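Local atomic coordinates of caspase Nc subunit 1 (Drosophila melanogaster, PDB entry 2FP3), a protein that acts, through its protease domain, as an initiator caspase, a cysteine endopeptidase in the cascade that activates the executioners of apoptosis, including steroid-triggered cell death in metamorphosis. Residues A[53-58]-A[127-132]; A[61-66]-A[122-127]; A[96-101]-A[307-312]; A[172-177]-A[230-235]. The protein carries 2 engineered substitutions. All coordinates share one frame; numbering follows the deposited sequence.

Contact 1. Residues A[53-58]-A[127-132]; sequences YKMQSR and TECFVM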
loop_
_atom_site.group_PDB
_atom_site.type_symbol
_atom_site.label_atom_id
_atom_site.label_comp_id
_atom_site.label_asym_id
_atom_site.label_seq_id
_atom_site.Cartn_x
_atom_site.Cartn_y
_atom_site.Cartn_z
ATOM N N TYR A 53 -14.332 -9.918 -0.937
ATOM C CA TYR A 53 -13.427 -10.263 -2.027
ATOM C C TYR A 53 -12.843 -11.625 -1.736
ATOM O O TYR A 53 -12.459 -11.916 -0.598
ATOM C CB TYR A 53 -12.280 -9.259 -2.161
ATOM C CG TYR A 53 -12.698 -7.887 -2.647
ATOM C CD1 TYR A 53 -13.110 -7.677 -3.967
ATOM C CD2 TYR A 53 -12.687 -6.798 -1.772
ATOM C CE1 TYR A 53 -13.508 -6.393 -4.404
ATOM C CE2 TYR A 53 -13.077 -5.532 -2.183
ATOM C CZ TYR A 53 -13.488 -5.323 -3.492
ATOM O OH TYR A 53 -13.874 -4.051 -3.851
ATOM N N LYS A 54 -12.767 -12.454 -2.770
ATOM C CA LYS A 54 -12.221 -13.795 -2.621
ATOM C C LYS A 54 -10.746 -13.734 -2.218
ATOM O O LYS A 54 -9.938 -13.093 -2.887
ATOM C CB LYS A 54 -12.385 -14.569 -3.930
ATOM C CG LYS A 54 -12.123 -16.067 -3.806
ATOM C CD LYS A 54 -12.341 -16.811 -5.137
ATOM C CE LYS A 54 -11.172 -16.612 -6.108
ATOM N NZ LYS A 54 -9.901 -17.195 -5.568
ATOM N N MET A 55 -10.417 -14.392 -1.113
ATOM C CA MET A 55 -9.056 -14.453 -0.586
ATOM C C MET A 55 -8.834 -15.838 0.022
ATOM O O MET A 55 -8.634 -15.972 1.233
ATOM C CB MET A 55 -8.854 -13.398 0.500
ATOM C CG MET A 55 -8.913 -11.978 -0.005
ATOM S SD MET A 55 -7.580 -11.623 -1.141
ATOM C CE MET A 55 -6.318 -10.994 -0.033
ATOM N N GLN A 56 -8.844 -16.867 -0.818
ATOM C CA GLN A 56 -8.686 -18.230 -0.326
ATOM C C GLN A 56 -7.739 -19.154 -1.098
ATOM O O GLN A 56 -7.588 -20.320 -0.728
ATOM C CB GLN A 56 -10.076 -18.864 -0.225
ATOM C CG GLN A 56 -10.987 -18.479 -1.379
ATOM C CD GLN A 56 -12.444 -18.894 -1.173
ATOM O OE1 GLN A 56 -13.118 -18.433 -0.244
ATOM N NE2 GLN A 56 -12.937 -19.765 -2.049
ATOM N N SER A 57 -7.096 -18.650 -2.153
ATOM C CA SER A 57 -6.172 -19.472 -2.943
ATOM C C SER A 57 -4.952 -19.753 -2.089
ATOM O O SER A 57 -4.749 -19.085 -1.080
ATOM C CB SER A 57 -5.723 -18.730 -4.203
ATOM O OG SER A 57 -4.580 -17.927 -3.944
ATOM N N ARG A 58 -4.123 -20.721 -2.469
ATOM C CA ARG A 58 -2.952 -20.969 -1.637
ATOM C C ARG A 58 -1.601 -20.497 -2.136
ATOM O O ARG A 58 -0.618 -20.613 -1.420
ATOM C CB ARG A 58 -2.868 -22.438 -1.197
ATOM C CG ARG A 58 -3.139 -23.495 -2.233
ATOM C CD ARG A 58 -3.237 -24.829 -1.511
ATOM N NE ARG A 58 -3.612 -25.938 -2.378
ATOM C CZ ARG A 58 -3.888 -27.160 -1.934
ATOM N NH1 ARG A 58 -3.832 -27.421 -0.635
ATOM N NH2 ARG A 58 -4.213 -28.121 -2.787
ATOM N N THR A 127 -3.599 -13.408 -9.444
ATOM C CA THR A 127 -3.590 -13.078 -8.039
ATOM C C THR A 127 -4.977 -12.671 -7.585
ATOM O O THR A 127 -5.802 -12.215 -8.388
ATOM C CB THR A 127 -2.593 -11.938 -7.716
ATOM O OG1 THR A 127 -2.418 -11.872 -6.298
ATOM C CG2 THR A 127 -3.105 -10.583 -8.228
ATOM N N GLU A 128 -5.227 -12.828 -6.291
ATOM C CA GLU A 128 -6.517 -12.478 -5.728
ATOM C C GLU A 128 -6.561 -11.041 -5.246
ATOM O O GLU A 128 -7.644 -10.485 -5.090
ATOM C CB GLU A 128 -6.853 -13.398 -4.541
ATOM C CG GLU A 128 -7.136 -14.854 -4.913
ATOM C CD GLU A 128 -7.287 -15.749 -3.700
ATOM O OE1 GLU A 128 -6.300 -15.949 -2.968
ATOM O OE2 GLU A 128 -8.402 -16.253 -3.477
ATOM N N CYS A 129 -5.397 -10.434 -5.024
ATOM C CA CYS A 129 -5.346 -9.076 -4.484
ATOM C C CYS A 129 -4.074 -8.303 -4.860
ATOM O O CYS A 129 -2.979 -8.873 -4.920
ATOM C CB CYS A 129 -5.468 -9.166 -2.952
ATOM S SG CYS A 129 -5.302 -7.619 -2.037
ATOM N N PHE A 130 -4.216 -7.004 -5.106
ATOM C CA PHE A 130 -3.057 -6.193 -5.459
ATOM C C PHE A 130 -2.838 -5.027 -4.500
ATOM O O PHE A 130 -3.740 -4.229 -4.256
ATOM C CB PHE A 130 -3.197 -5.633 -6.872
ATOM C CG PHE A 130 -2.028 -4.799 -7.301
ATOM C CD1 PHE A 130 -0.894 -5.397 -7.844
ATOM C CD2 PHE A 130 -2.026 -3.422 -7.092
ATOM C CE1 PHE A 130 0.229 -4.638 -8.171
ATOM C CE2 PHE A 130 -0.904 -2.647 -7.416
ATOM C CZ PHE A 130 0.223 -3.256 -7.953
ATOM N N VAL A 131 -1.630 -4.929 -3.961
ATOM C CA VAL A 131 -1.288 -3.840 -3.057
ATOM C C VAL A 131 0.008 -3.202 -3.519
ATOM O O VAL A 131 1.010 -3.887 -3.733
ATOM C CB VAL A 131 -1.083 -4.323 -1.602
ATOM C CG1 VAL A 131 -0.617 -3.162 -0.734
ATOM C CG2 VAL A 131 -2.386 -4.887 -1.046
ATOM N N MET A 132 -0.013 -1.891 -3.713
ATOM C CA MET A 132 1.205 -1.193 -4.101
ATOM C C MET A 132 1.510 -0.196 -2.994
ATOM O O MET A 132 0.604 0.469 -2.485
ATOM C CB MET A 132 1.039 -0.438 -5.429
ATOM C CG MET A 132 2.270 0.426 -5.791
ATOM S SD MET A 132 2.075 1.582 -7.198
ATOM C CE MET A 132 0.990 2.811 -6.498
HETATM O O HOH W 1 -9.991 -11.566 -5.034
#
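Met55 and Glu128 mark the closest passage of the two backbones, their CA atoms 6.1 Å apart, where an irregular loop passes the residues leading into strand 130-139. Glu128 carries the contact. Its chain runs extended beyond CG (chi2 173°), which carries the carboxylate to the main chain of residues 54-57. There OE2 receives the ammonium of Lys54 in a salt bridge, NZ to OE2 2.7 Å, on its anti side. The backbone N of Gln56 takes the syn side of the same Glu128 OE2 at 2.8 Å, from the opposite face of the carboxylate. OE1 is held twice from one face, by Ser57 N at 2.9 Å on its syn side and by Ser57 OG from well above the plane. Arg61, from outside the segments, adds a further salt bridge to OE1, so the buried carboxylate is probably charged and fixed in rotation. Beside it the bent Met55 side chain lays CE against Cys129 CB, 3.5 Å away. A water, donating to both Lys54 O and Glu128 O, bridges the backbones. Successive main-chain amides closing on a buried acid thus anchor the loop before strand 62-68 to the central sheet of the caspase fold.

Contact 2. Residues A[61-66]-A[122-127]; sequences RGVLLM and SYVQNT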
loop_
_atom_site.group_PDB
_atom_site.type_symbol
_atom_site.label_atom_id
_atom_site.label_comp_id
_atom_site.label_asym_id
_atom_site.label_seq_id
_atom_site.Cartn_x
_atom_site.Cartn_y
_atom_site.Cartn_z
ATOM N N ARG A 61 -2.528 -15.524 -3.247
ATOM C CA ARG A 61 -3.240 -14.680 -2.297
ATOM C C ARG A 61 -3.115 -13.199 -2.625
ATOM O O ARG A 61 -4.094 -12.460 -2.530
ATOM C CB ARG A 61 -2.751 -14.956 -0.868
ATOM C CG ARG A 61 -3.557 -14.264 0.211
ATOM C CD ARG A 61 -5.064 -14.417 -0.019
ATOM N NE ARG A 61 -5.501 -15.812 0.009
ATOM C CZ ARG A 61 -5.580 -16.559 1.107
ATOM N NH1 ARG A 61 -5.256 -16.046 2.287
ATOM N NH2 ARG A 61 -5.970 -17.822 1.027
ATOM N N GLY A 62 -1.920 -12.766 -3.018
ATOM C CA GLY A 62 -1.739 -11.370 -3.367
ATOM C C GLY A 62 -0.385 -11.002 -3.942
ATOM O O GLY A 62 0.594 -11.756 -3.832
ATOM N N VAL A 63 -0.332 -9.837 -4.583
ATOM C CA VAL A 63 0.906 -9.329 -5.153
ATOM C C VAL A 63 1.149 -7.943 -4.560
ATOM O O VAL A 63 0.255 -7.089 -4.549
ATOM C CB VAL A 63 0.829 -9.181 -6.695
ATOM C CG1 VAL A 63 2.012 -8.355 -7.188
ATOM C CG2 VAL A 63 0.838 -10.562 -7.382
ATOM N N LEU A 64 2.358 -7.728 -4.059
ATOM C CA LEU A 64 2.729 -6.444 -3.492
ATOM C C LEU A 64 3.823 -5.803 -4.326
ATOM O O LEU A 64 4.866 -6.410 -4.580
ATOM C CB LEU A 64 3.250 -6.595 -2.055
ATOM C CG LEU A 64 4.050 -5.374 -1.567
ATOM C CD1 LEU A 64 3.122 -4.181 -1.478
ATOM C CD2 LEU A 64 4.693 -5.646 -0.203
ATOM N N LEU A 65 3.578 -4.580 -4.768
ATOM C CA LEU A 65 4.582 -3.839 -5.519
ATOM C C LEU A 65 5.065 -2.810 -4.513
ATOM O O LEU A 65 4.318 -1.897 -4.154
ATOM C CB LEU A 65 3.974 -3.127 -6.730
ATOM C CG LEU A 65 4.925 -2.097 -7.366
ATOM C CD1 LEU A 65 6.177 -2.808 -7.874
ATOM C CD2 LEU A 65 4.226 -1.365 -8.502
ATOM N N MET A 66 6.294 -2.969 -4.032
ATOM C CA MET A 66 6.832 -2.035 -3.056
ATOM C C MET A 66 7.956 -1.207 -3.649
ATOM O O MET A 66 8.970 -1.747 -4.076
ATOM C CB MET A 66 7.360 -2.772 -1.833
ATOM C CG MET A 66 7.374 -1.903 -0.596
ATOM S SD MET A 66 8.754 -2.218 0.490
ATOM C CE MET A 66 8.389 -3.843 1.058
ATOM N N SER A 122 2.036 -12.393 -15.391
ATOM C CA SER A 122 1.251 -13.598 -15.242
ATOM C C SER A 122 0.892 -13.660 -13.757
ATOM O O SER A 122 -0.182 -14.120 -13.390
ATOM C CB SER A 122 2.083 -14.826 -15.640
ATOM O OG SER A 122 3.289 -14.886 -14.888
ATOM N N TYR A 123 1.791 -13.169 -12.906
ATOM C CA TYR A 123 1.552 -13.193 -11.459
ATOM C C TYR A 123 0.276 -12.471 -11.052
ATOM O O TYR A 123 -0.534 -12.997 -10.290
ATOM C CB TYR A 123 2.727 -12.572 -10.690
ATOM C CG TYR A 123 4.042 -13.308 -10.821
ATOM C CD1 TYR A 123 5.031 -12.861 -11.705
ATOM C CD2 TYR A 123 4.308 -14.445 -10.049
ATOM C CE1 TYR A 123 6.259 -13.527 -11.815
ATOM C CE2 TYR A 123 5.532 -15.116 -10.150
ATOM C CZ TYR A 123 6.497 -14.651 -11.033
ATOM O OH TYR A 123 7.700 -15.307 -11.136
ATOM N N VAL A 124 0.114 -11.253 -11.546
ATOM C CA VAL A 124 -1.063 -10.469 -11.222
ATOM C C VAL A 124 -2.308 -11.006 -11.919
ATOM O O VAL A 124 -3.423 -10.867 -11.415
ATOM C CB VAL A 124 -0.851 -8.989 -11.606
ATOM C CG1 VAL A 124 -2.173 -8.251 -11.562
ATOM C CG2 VAL A 124 0.149 -8.343 -10.643
ATOM N N GLN A 125 -2.116 -11.619 -13.079
ATOM C CA GLN A 125 -3.233 -12.159 -13.838
ATOM C C GLN A 125 -4.051 -13.122 -12.994
ATOM O O GLN A 125 -5.278 -13.149 -13.078
ATOM C CB GLN A 125 -2.717 -12.873 -15.094
ATOM C CG GLN A 125 -3.774 -13.640 -15.865
ATOM C CD GLN A 125 -3.261 -14.165 -17.198
ATOM O OE1 GLN A 125 -2.162 -14.725 -17.281
ATOM N NE2 GLN A 125 -4.059 -13.995 -18.245
ATOM N N ASN A 126 -3.375 -13.897 -12.158
ATOM C CA ASN A 126 -4.076 -14.866 -11.337
ATOM C C ASN A 126 -4.119 -14.565 -9.845
ATOM O O ASN A 126 -4.631 -15.372 -9.062
ATOM C CB ASN A 126 -3.462 -16.243 -11.575
ATOM C CG ASN A 126 -3.511 -16.639 -13.037
ATOM O OD1 ASN A 126 -4.557 -16.508 -13.698
ATOM N ND2 ASN A 126 -2.390 -17.114 -13.558
ATOM N N THR A 127 -3.599 -13.408 -9.444
ATOM C CA THR A 127 -3.590 -13.078 -8.039
ATOM C C THR A 127 -4.977 -12.671 -7.585
ATOM O O THR A 127 -5.802 -12.215 -8.388
ATOM C CB THR A 127 -2.593 -11.938 -7.716
ATOM O OG1 THR A 127 -2.418 -11.872 -6.298
ATOM C CG2 THR A 127 -3.105 -10.583 -8.228
#
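Val63 and Thr127 meet because each holds one branch anti to its own main-chain nitrogen: CG1 in Val63 (chi1 167°) and OG1 in Thr127 (chi1 -167°). The valine thereby presents CG2 to the threonine, 3.7 Å from Thr127 CB, while its CG1 lies 3.9 Å from Val124 CG2; in both pairs the side chains cross at roughly a right angle. Tyr123 contributes its backbone O, 4.0 Å from Val63 CG2, and its CB. Thr127 OG1 lies against the main chain, 3.1 Å from Gly62 CA; Asn60 O and Cys129 O are both within weak hydrogen-bonding reach of it. Val63 N, poorly angled toward this hydroxyl, bonds instead to Cys129. Helix 122-126 lies in the beta-alpha-beta crossover from strand 98-103 to strand 130-139. With methyl groups and one hydroxyl oxygen packed on the main chain, the fit between these two segments rests on shape and dispersion, while directed bonds to this end of the helix come from Lys175, whose NZ binds Gln125 O and Thr127 O.

Contact 3. Residues A[96-101]-A[307-312]; sequences LNFTIF and LYFNPG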
loop_
_atom_site.group_PDB
_atom_site.type_symbol
_atom_site.label_atom_id
_atom_site.label_comp_id
_atom_site.label_asym_id
_atom_site.label_seq_id
_atom_site.Cartn_x
_atom_site.Cartn_y
_atom_site.Cartn_z
ATOM N N LEU A 96 1.559 -12.835 4.858
ATOM C CA LEU A 96 0.225 -12.821 4.261
ATOM C C LEU A 96 0.293 -13.674 2.996
ATOM O O LEU A 96 -0.678 -13.811 2.263
ATOM C CB LEU A 96 -0.221 -11.394 3.917
ATOM C CG LEU A 96 -0.372 -10.418 5.086
ATOM C CD1 LEU A 96 -0.991 -9.123 4.589
ATOM C CD2 LEU A 96 -1.236 -11.025 6.163
ATOM N N ASN A 97 1.468 -14.242 2.755
ATOM C CA ASN A 97 1.700 -15.096 1.608
ATOM C C ASN A 97 1.561 -14.400 0.257
ATOM O O ASN A 97 1.042 -14.988 -0.685
ATOM C CB ASN A 97 0.760 -16.292 1.660
ATOM C CG ASN A 97 0.858 -17.045 2.968
ATOM O OD1 ASN A 97 0.002 -16.903 3.849
ATOM N ND2 ASN A 97 1.911 -17.843 3.110
ATOM N N PHE A 98 2.015 -13.152 0.171
ATOM C CA PHE A 98 1.961 -12.393 -1.075
ATOM C C PHE A 98 3.238 -12.613 -1.864
ATOM O O PHE A 98 4.276 -12.955 -1.299
ATOM C CB PHE A 98 1.867 -10.879 -0.815
ATOM C CG PHE A 98 0.468 -10.353 -0.711
ATOM C CD1 PHE A 98 0.124 -9.167 -1.342
ATOM C CD2 PHE A 98 -0.498 -11.030 0.023
ATOM C CE1 PHE A 98 -1.167 -8.648 -1.246
ATOM C CE2 PHE A 98 -1.803 -10.520 0.130
ATOM C CZ PHE A 98 -2.136 -9.322 -0.510
ATOM N N THR A 99 3.146 -12.417 -3.172
ATOM C CA THR A 99 4.305 -12.496 -4.036
ATOM C C THR A 99 4.755 -11.029 -4.014
ATOM O O THR A 99 3.966 -10.131 -4.308
ATOM C CB THR A 99 3.899 -12.944 -5.439
ATOM O OG1 THR A 99 3.718 -14.364 -5.426
ATOM C CG2 THR A 99 4.948 -12.555 -6.473
ATOM N N ILE A 100 6.009 -10.794 -3.644
ATOM C CA ILE A 100 6.533 -9.440 -3.504
ATOM C C ILE A 100 7.570 -8.948 -4.519
ATOM O O ILE A 100 8.564 -9.619 -4.783
ATOM C CB ILE A 100 7.138 -9.286 -2.100
ATOM C CG1 ILE A 100 6.151 -9.837 -1.065
ATOM C CG2 ILE A 100 7.473 -7.816 -1.825
ATOM C CD1 ILE A 100 6.702 -9.907 0.342
ATOM N N PHE A 101 7.337 -7.759 -5.065
ATOM C CA PHE A 101 8.261 -7.146 -6.024
ATOM C C PHE A 101 8.725 -5.818 -5.418
ATOM O O PHE A 101 8.072 -4.780 -5.566
ATOM C CB PHE A 101 7.567 -6.916 -7.369
ATOM C CG PHE A 101 7.073 -8.178 -8.013
ATOM C CD1 PHE A 101 5.716 -8.501 -7.998
ATOM C CD2 PHE A 101 7.969 -9.064 -8.618
ATOM C CE1 PHE A 101 5.250 -9.683 -8.572
ATOM C CE2 PHE A 101 7.517 -10.256 -9.197
ATOM C CZ PHE A 101 6.147 -10.566 -9.174
ATOM N N LEU A 307 -12.529 -6.769 2.805
ATOM C CA LEU A 307 -11.281 -7.396 2.423
ATOM C C LEU A 307 -10.612 -8.042 3.628
ATOM O O LEU A 307 -9.996 -7.353 4.452
ATOM C CB LEU A 307 -10.317 -6.384 1.793
ATOM C CG LEU A 307 -8.948 -6.990 1.462
ATOM C CD1 LEU A 307 -9.147 -8.225 0.605
ATOM C CD2 LEU A 307 -8.070 -6.006 0.743
ATOM N N TYR A 308 -10.763 -9.358 3.749
ATOM C CA TYR A 308 -10.117 -10.106 4.822
ATOM C C TYR A 308 -8.920 -10.762 4.153
ATOM O O TYR A 308 -9.035 -11.305 3.057
ATOM C CB TYR A 308 -11.039 -11.184 5.400
ATOM C CG TYR A 308 -12.138 -10.640 6.275
ATOM C CD1 TYR A 308 -13.408 -10.394 5.757
ATOM C CD2 TYR A 308 -11.898 -10.337 7.627
ATOM C CE1 TYR A 308 -14.422 -9.857 6.561
ATOM C CE2 TYR A 308 -12.901 -9.800 8.437
ATOM C CZ TYR A 308 -14.159 -9.565 7.900
ATOM O OH TYR A 308 -15.169 -9.052 8.692
ATOM N N PHE A 309 -7.764 -10.694 4.796
ATOM C CA PHE A 309 -6.560 -11.269 4.227
ATOM C C PHE A 309 -6.409 -12.768 4.524
ATOM O O PHE A 309 -5.647 -13.467 3.841
ATOM C CB PHE A 309 -5.336 -10.486 4.727
ATOM C CG PHE A 309 -5.186 -9.118 4.099
ATOM C CD1 PHE A 309 -4.709 -8.979 2.795
ATOM C CD2 PHE A 309 -5.540 -7.971 4.800
ATOM C CE1 PHE A 309 -4.595 -7.717 2.199
ATOM C CE2 PHE A 309 -5.433 -6.707 4.215
ATOM C CZ PHE A 309 -4.958 -6.584 2.907
ATOM N N ASN A 310 -7.147 -13.252 5.524
ATOM C CA ASN A 310 -7.094 -14.658 5.929
ATOM C C ASN A 310 -5.649 -15.153 5.926
ATOM O O ASN A 310 -5.327 -16.186 5.335
ATOM C CB ASN A 310 -7.936 -15.514 4.984
ATOM C CG ASN A 310 -9.406 -15.137 5.007
ATOM O OD1 ASN A 310 -9.999 -14.993 6.075
ATOM N ND2 ASN A 310 -10.006 -14.984 3.830
ATOM N N PRO A 311 -4.754 -14.434 6.609
ATOM C CA PRO A 311 -3.368 -14.909 6.587
ATOM C C PRO A 311 -3.185 -16.310 7.156
ATOM O O PRO A 311 -3.764 -16.659 8.183
ATOM C CB PRO A 311 -2.633 -13.852 7.393
ATOM C CG PRO A 311 -3.627 -13.504 8.435
ATOM C CD PRO A 311 -4.950 -13.431 7.669
ATOM N N GLY A 312 -2.381 -17.106 6.466
ATOM C CA GLY A 312 -2.095 -18.460 6.906
ATOM C C GLY A 312 -3.209 -19.482 6.761
ATOM O O GLY A 312 -3.140 -20.543 7.372
#
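Leu96 fits against Pro311 and Phe309 at the tight end of this contact. The CA atoms of Leu96 and Pro311 are 4.8 Å apart, and the two side chains lie alongside one another, pointing the same way, with Leu96 CD2 3.4 Å from Pro311 CB. The other methyl, CD1, rests above one face of the Phe309 ring, offset toward the rim and 4.1 Å from Phe309 CD1. Leu307 CG occupies the opposite face, so that the aromatic ring is clamped between two leucines. A third neighbour arrives at the rim: Phe98 CZ lies near the plane of the Phe309 ring, 4.0 Å from CE1, the two side chains crossing at close to a right angle.

The outer part is looser. Asn97 has left helix 82-95 with a positive phi of 64°, in a Schellman motif, and is exposed; it brings OD1 no closer than 3.5 Å to Gly312 N. Gly312, also at positive phi, is partly exposed, in contrast to the buried aromatic side.

Around this apolar cluster, Met263 of helix 251-266 touches both Leu96 and Phe309, and Phe98 also meets Phe93 of helix 82-95 and Leu64 of strand 62-68. Leu96 directly follows helix 82-95, and residues 307-312 thus pack at the C-terminal end of that helix, beside strand 98-103.

Contact 4. Residues A[172-177]-A[230-235]; sequences LVNKPK and LADTLV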
loop_
_atom_site.group_PDB
_atom_site.type_symbol
_atom_site.label_atom_id
_atom_site.label_comp_id
_atom_site.label_asym_id
_atom_site.label_seq_id
_atom_site.Cartn_x
_atom_site.Cartn_y
_atom_site.Cartn_z
ATOM N N LEU A 172 -6.885 -6.742 -13.129
ATOM C CA LEU A 172 -7.350 -6.322 -11.809
ATOM C C LEU A 172 -8.825 -5.929 -11.736
ATOM O O LEU A 172 -9.318 -5.510 -10.683
ATOM C CB LEU A 172 -6.470 -5.185 -11.281
ATOM C CG LEU A 172 -5.017 -5.591 -10.993
ATOM C CD1 LEU A 172 -4.224 -4.373 -10.570
ATOM C CD2 LEU A 172 -4.977 -6.639 -9.905
ATOM N N VAL A 173 -9.532 -6.079 -12.855
ATOM C CA VAL A 173 -10.954 -5.769 -12.907
ATOM C C VAL A 173 -11.677 -6.635 -11.865
ATOM O O VAL A 173 -11.504 -7.856 -11.832
ATOM C CB VAL A 173 -11.509 -6.049 -14.313
ATOM C CG1 VAL A 173 -13.013 -5.867 -14.335
ATOM C CG2 VAL A 173 -10.838 -5.113 -15.326
ATOM N N ASN A 174 -12.461 -5.992 -11.003
ATOM C CA ASN A 174 -13.198 -6.684 -9.947
ATOM C C ASN A 174 -12.310 -7.344 -8.904
ATOM O O ASN A 174 -12.732 -8.269 -8.215
ATOM C CB ASN A 174 -14.136 -7.732 -10.534
ATOM C CG ASN A 174 -15.252 -7.112 -11.340
ATOM O OD1 ASN A 174 -15.385 -7.374 -12.536
ATOM N ND2 ASN A 174 -16.058 -6.276 -10.694
ATOM N N LYS A 175 -11.068 -6.887 -8.805
ATOM C CA LYS A 175 -10.155 -7.424 -7.806
ATOM C C LYS A 175 -9.811 -6.309 -6.829
ATOM O O LYS A 175 -9.777 -5.139 -7.189
ATOM C CB LYS A 175 -8.863 -7.939 -8.451
ATOM C CG LYS A 175 -8.992 -9.262 -9.173
ATOM C CD LYS A 175 -7.630 -9.737 -9.662
ATOM C CE LYS A 175 -7.732 -10.988 -10.521
ATOM N NZ LYS A 175 -6.384 -11.436 -10.945
ATOM N N PRO A 176 -9.549 -6.662 -5.577
ATOM C CA PRO A 176 -9.201 -5.666 -4.554
ATOM C C PRO A 176 -7.872 -4.982 -4.881
ATOM O O PRO A 176 -6.850 -5.659 -5.035
ATOM C CB PRO A 176 -9.084 -6.491 -3.274
ATOM C CG PRO A 176 -9.754 -7.807 -3.590
ATOM C CD PRO A 176 -9.533 -8.031 -5.041
ATOM N N LYS A 177 -7.882 -3.654 -4.984
ATOM C CA LYS A 177 -6.653 -2.896 -5.262
ATOM C C LYS A 177 -6.389 -1.865 -4.155
ATOM O O LYS A 177 -7.217 -0.980 -3.899
ATOM C CB LYS A 177 -6.745 -2.195 -6.623
ATOM C CG LYS A 177 -6.899 -3.154 -7.805
ATOM C CD LYS A 177 -6.982 -2.411 -9.127
ATOM C CE LYS A 177 -8.322 -1.742 -9.296
ATOM N NZ LYS A 177 -9.380 -2.773 -9.413
ATOM N N LEU A 230 -12.099 4.591 -11.136
ATOM C CA LEU A 230 -11.581 3.340 -10.595
ATOM C C LEU A 230 -12.665 2.568 -9.858
ATOM O O LEU A 230 -13.693 3.118 -9.476
ATOM C CB LEU A 230 -10.425 3.619 -9.633
ATOM C CG LEU A 230 -9.210 4.299 -10.263
ATOM C CD1 LEU A 230 -8.218 4.720 -9.194
ATOM C CD2 LEU A 230 -8.562 3.332 -11.244
ATOM N N ALA A 231 -12.438 1.278 -9.671
ATOM C CA ALA A 231 -13.393 0.454 -8.952
ATOM C C ALA A 231 -12.585 -0.451 -8.064
ATOM O O ALA A 231 -11.390 -0.633 -8.297
ATOM C CB ALA A 231 -14.229 -0.369 -9.918
ATOM N N ASP A 232 -13.228 -0.991 -7.032
ATOM C CA ASP A 232 -12.561 -1.901 -6.116
ATOM C C ASP A 232 -11.176 -1.381 -5.715
ATOM O O ASP A 232 -10.200 -2.140 -5.651
ATOM C CB ASP A 232 -12.440 -3.256 -6.797
ATOM C CG ASP A 232 -13.778 -3.768 -7.285
ATOM O OD1 ASP A 232 -14.576 -4.241 -6.453
ATOM O OD2 ASP A 232 -14.041 -3.683 -8.499
ATOM N N THR A 233 -11.088 -0.091 -5.427
ATOM C CA THR A 233 -9.803 0.469 -5.077
ATOM C C THR A 233 -9.793 1.325 -3.817
ATOM O O THR A 233 -10.731 2.063 -3.541
ATOM C CB THR A 233 -9.256 1.321 -6.244
ATOM O OG1 THR A 233 -9.246 0.540 -7.445
ATOM C CG2 THR A 233 -7.848 1.803 -5.942
ATOM N N LEU A 234 -8.718 1.200 -3.052
ATOM C CA LEU A 234 -8.526 2.006 -1.859
ATOM C C LEU A 234 -7.228 2.783 -2.064
ATOM O O LEU A 234 -6.221 2.217 -2.521
ATOM C CB LEU A 234 -8.386 1.137 -0.606
ATOM C CG LEU A 234 -9.594 0.359 -0.065
ATOM C CD1 LEU A 234 -9.153 -0.393 1.190
ATOM C CD2 LEU A 234 -10.752 1.306 0.261
ATOM N N VAL A 235 -7.261 4.081 -1.766
ATOM C CA VAL A 235 -6.071 4.913 -1.870
ATOM C C VAL A 235 -5.814 5.398 -0.458
ATOM O O VAL A 235 -6.610 6.142 0.113
ATOM C CB VAL A 235 -6.275 6.111 -2.814
ATOM C CG1 VAL A 235 -5.008 6.967 -2.845
ATOM C CG2 VAL A 235 -6.591 5.611 -4.217
HETATM O O HOH W 2 -15.765 -6.360 -7.652
HETATM O O HOH W 3 -12.189 -3.679 -10.384
#
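Asn174 and Asp232 set their amide and carboxylate planes 65° apart, with ND2 and OD2 4.0 Å from each other; a water joins the pair, accepting from Asn174 ND2 and donating to Asp232 OD1. Tyr53, outside the segments, also bonds to OD1. A second water donates to OD2, and lies doubtfully close to Asn174 N. The carbonyl of Ala231 is approached from both faces of its plane, by Lys177 NZ at 3.1 Å on one and by Thr233 OG1 on the other. Leu172 O is likewise shared, between Lys175 N, which closes a type II turn, and Lys177 NZ, again from opposite faces. Bends at chi3 (-74°) and chi4 (-66°) fold the lysine back so that its ammonium reaches both carbonyls. Asp232, at positive phi, and Thr233 together face Leu301 on the next strand in a G1 beta bulge. Here the parallel pairing of strands 177-181 and 233-237 begins, strand 177-181 running on toward Ala184, the engineered replacement at the inferred active-site position. Lys177 N bonds to Asp232 O at 2.8 Å, and Leu234 N to Lys177 O at 2.8 Å.

In the fold
All four contacts reach the same central sheet, but by different chemistry. Contacts 2 and 3 are buried and apolar, one seating a short helix on strand 62-68, the other packing the C-terminal segment beside strand 98-103; these strands are neighbours, paired through Gly62 and Thr99. Contacts 1 and 4 are only partly buried: contact 1 relies on a salt-bridged carboxylate, contact 4 on strand pairing and a lysine bound to carbonyl oxygens, and both include water. Contact 4 alone is a pairing of strands. Thr127 belongs to contacts 1 and 2. Residues 53-58 also join contacts, since Met55 O bonds to Asn310 of contact 3.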